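Local structure of arginase (Thermus thermophilus, 2EF5) at residues D95-S99 with W116-D122. The protein probably hydrolyses L-arginine to L-ornithine and urea, using two manganese ions per subunit. Numbering follows the deposited sequence.
Sequences DHSLS and WVDAHAD. With MN (manganese (II) ion), chain H; MN (manganese (II) ion), chain G.
His96, Asp118 and Asp122 meet around a shared manganese ion, so this buried contact supplies much of the binuclear manganese centre of the arginase fold, formed where the loop after strand 87-93 faces the C-terminal end of strand 113-117. His96 ND1 and Asp122 OD2 each bind the chain H manganese at 2.2 Å and Asp118 OD2 binds it at 2.1 Å; Asp217 supplies the fourth protein ligand. The His96 side chain swings roughly trans to its backbone N (chi1 -151°), which carries ND1 across to the metal, its ring nearly coplanar with the Asp118 carboxylate, whose OD2 lies at the ring edge.

Asp118 bridges the two ions, as Asp217 also does: its OD1 binds the chain G manganese at 2.2 Å. That same oxygen accepts the backbone N-H of His120 at 2.7 Å from above the carboxylate plane, an Asx turn that helps to orient the bridging group. His120 ND1 turns to the chain G manganese at a long 2.8 Å, and Asp217 and Asp219 complete the site.

One face of the imidazole rests on the six-membered ring of Trp116 in an offset stack, planes 12° apart and centroids 4.0 Å apart. In its own ring plane, Trp116 NE1 donates to Asp122 OD2 (2.9 Å, bent to 145°), so the indole both backs one ligand and steadies another. Ser99 CB packs against Trp116 CH2, while Ser99 OG is hydrogen-bonded to Asp259 and to Ser215 OG, which is also hydrogen-bonded to His96 NE2.

Strand 113-117 runs between strands 212-217 and 162-167 of the parallel sheet, helix 138-142 packs against Trp116, and Val261 of strand 255-261 touches His96.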
loop_
_atom_site.group_PDB
_atom_site.type_symbol
_atom_site.label_atom_id
_atom_site.label_comp_id
_atom_site.label_asym_id
_atom_site.label_seq_id
_atom_site.Cartn_x
_atom_site.Cartn_y
_atom_site.Cartn_z
ATOM N N ASP A 95 -31.307 5.094 27.099
ATOM C CA ASP A 95 -30.220 4.222 26.665
ATOM C C ASP A 95 -30.465 3.496 25.357
ATOM O O ASP A 95 -31.565 3.013 25.101
ATOM C CB ASP A 95 -29.929 3.144 27.716
ATOM C CG ASP A 95 -29.582 3.715 29.065
ATOM O OD1 ASP A 95 -28.879 4.745 29.107
ATOM O OD2 ASP A 95 -29.998 3.119 30.083
ATOM N N HIS A 96 -29.412 3.378 24.557
ATOM C CA HIS A 96 -29.500 2.665 23.290
ATOM C C HIS A 96 -29.708 1.173 23.560
ATOM O O HIS A 96 -30.002 0.403 22.647
ATOM C CB HIS A 96 -28.221 2.868 22.480
ATOM C CG HIS A 96 -28.450 2.807 20.999
ATOM N ND1 HIS A 96 -27.570 3.375 20.094
ATOM C CD2 HIS A 96 -29.472 2.312 20.284
ATOM C CE1 HIS A 96 -28.065 3.231 18.879
ATOM N NE2 HIS A 96 -29.214 2.593 18.955
ATOM N N SER A 97 -29.545 0.774 24.818
ATOM C CA SER A 97 -29.732 -0.618 25.225
ATOM C C SER A 97 -31.123 -1.095 24.837
ATOM O O SER A 97 -31.324 -2.273 24.571
ATOM C CB SER A 97 -29.574 -0.763 26.741
ATOM O OG SER A 97 -28.273 -0.403 27.169
ATOM N N LEU A 98 -32.083 -0.172 24.810
ATOM C CA LEU A 98 -33.461 -0.508 24.458
ATOM C C LEU A 98 -33.570 -1.159 23.085
ATOM O O LEU A 98 -34.533 -1.878 22.807
ATOM C CB LEU A 98 -34.344 0.748 24.504
ATOM C CG LEU A 98 -34.081 1.841 23.462
ATOM C CD1 LEU A 98 -34.685 1.459 22.115
ATOM C CD2 LEU A 98 -34.704 3.142 23.947
ATOM N N SER A 99 -32.585 -0.915 22.224
ATOM C CA SER A 99 -32.615 -1.490 20.883
ATOM C C SER A 99 -32.572 -3.013 20.863
ATOM O O SER A 99 -32.987 -3.622 19.879
ATOM C CB SER A 99 -31.477 -0.925 20.026
ATOM O OG SER A 99 -31.732 0.439 19.697
ATOM N N TRP A 116 -27.540 1.243 11.704
ATOM C CA TRP A 116 -27.188 1.834 12.996
ATOM C C TRP A 116 -26.465 3.154 12.743
ATOM O O TRP A 116 -25.309 3.172 12.319
ATOM C CB TRP A 116 -26.302 0.838 13.756
ATOM C CG TRP A 116 -26.255 0.978 15.250
ATOM C CD1 TRP A 116 -25.364 1.719 15.981
ATOM C CD2 TRP A 116 -27.094 0.297 16.212
ATOM N NE1 TRP A 116 -25.579 1.527 17.332
ATOM C CE2 TRP A 116 -26.614 0.669 17.496
ATOM C CE3 TRP A 116 -28.162 -0.596 16.093
ATOM C CZ2 TRP A 116 -27.222 0.173 18.677
ATOM C CZ3 TRP A 116 -28.760 -1.077 17.275
ATOM C CH2 TRP A 116 -28.275 -0.696 18.546
ATOM N N VAL A 117 -27.169 4.255 12.983
ATOM C CA VAL A 117 -26.638 5.598 12.742
ATOM C C VAL A 117 -26.228 6.109 14.108
ATOM O O VAL A 117 -27.054 6.555 14.910
ATOM C CB VAL A 117 -27.726 6.473 12.080
ATOM C CG1 VAL A 117 -27.112 7.724 11.486
ATOM C CG2 VAL A 117 -28.436 5.657 11.009
ATOM N N ASP A 118 -24.921 6.071 14.343
ATOM C CA ASP A 118 -24.385 6.368 15.654
ATOM C C ASP A 118 -22.931 6.810 15.574
ATOM O O ASP A 118 -22.214 6.432 14.647
ATOM C CB ASP A 118 -24.445 5.050 16.412
ATOM C CG ASP A 118 -24.461 5.211 17.893
ATOM O OD1 ASP A 118 -23.638 5.971 18.447
ATOM O OD2 ASP A 118 -25.312 4.523 18.493
ATOM N N ALA A 119 -22.484 7.583 16.562
ATOM C CA ALA A 119 -21.089 8.012 16.600
ATOM C C ALA A 119 -20.287 6.824 17.136
ATOM O O ALA A 119 -19.064 6.767 16.980
ATOM C CB ALA A 119 -20.918 9.207 17.521
ATOM N N HIS A 120 -20.985 5.882 17.773
ATOM C CA HIS A 120 -20.345 4.685 18.317
ATOM C C HIS A 120 -20.909 3.440 17.647
ATOM O O HIS A 120 -21.946 3.503 16.990
ATOM C CB HIS A 120 -20.568 4.596 19.829
ATOM C CG HIS A 120 -20.165 5.831 20.566
ATOM N ND1 HIS A 120 -21.027 6.882 20.790
ATOM C CD2 HIS A 120 -18.970 6.209 21.088
ATOM C CE1 HIS A 120 -20.385 7.857 21.415
ATOM N NE2 HIS A 120 -19.135 7.470 21.605
ATOM N N ALA A 121 -20.229 2.311 17.824
ATOM C CA ALA A 121 -20.653 1.051 17.223
ATOM C C ALA A 121 -21.488 0.189 18.162
ATOM O O ALA A 121 -22.193 -0.712 17.708
ATOM C CB ALA A 121 -19.435 0.268 16.757
ATOM N N ASP A 122 -21.411 0.469 19.460
ATOM C CA ASP A 122 -22.152 -0.294 20.464
ATOM C C ASP A 122 -21.977 -1.786 20.203
ATOM O O ASP A 122 -22.927 -2.564 20.334
ATOM C CB ASP A 122 -23.645 0.047 20.418
ATOM C CG ASP A 122 -23.924 1.498 20.750
ATOM O OD1 ASP A 122 -23.263 2.040 21.661
ATOM O OD2 ASP A 122 -24.812 2.091 20.110
HETATM MN MN MN H . -25.555 4.148 20.540
HETATM MN MN MN G . -23.783 6.497 20.600
#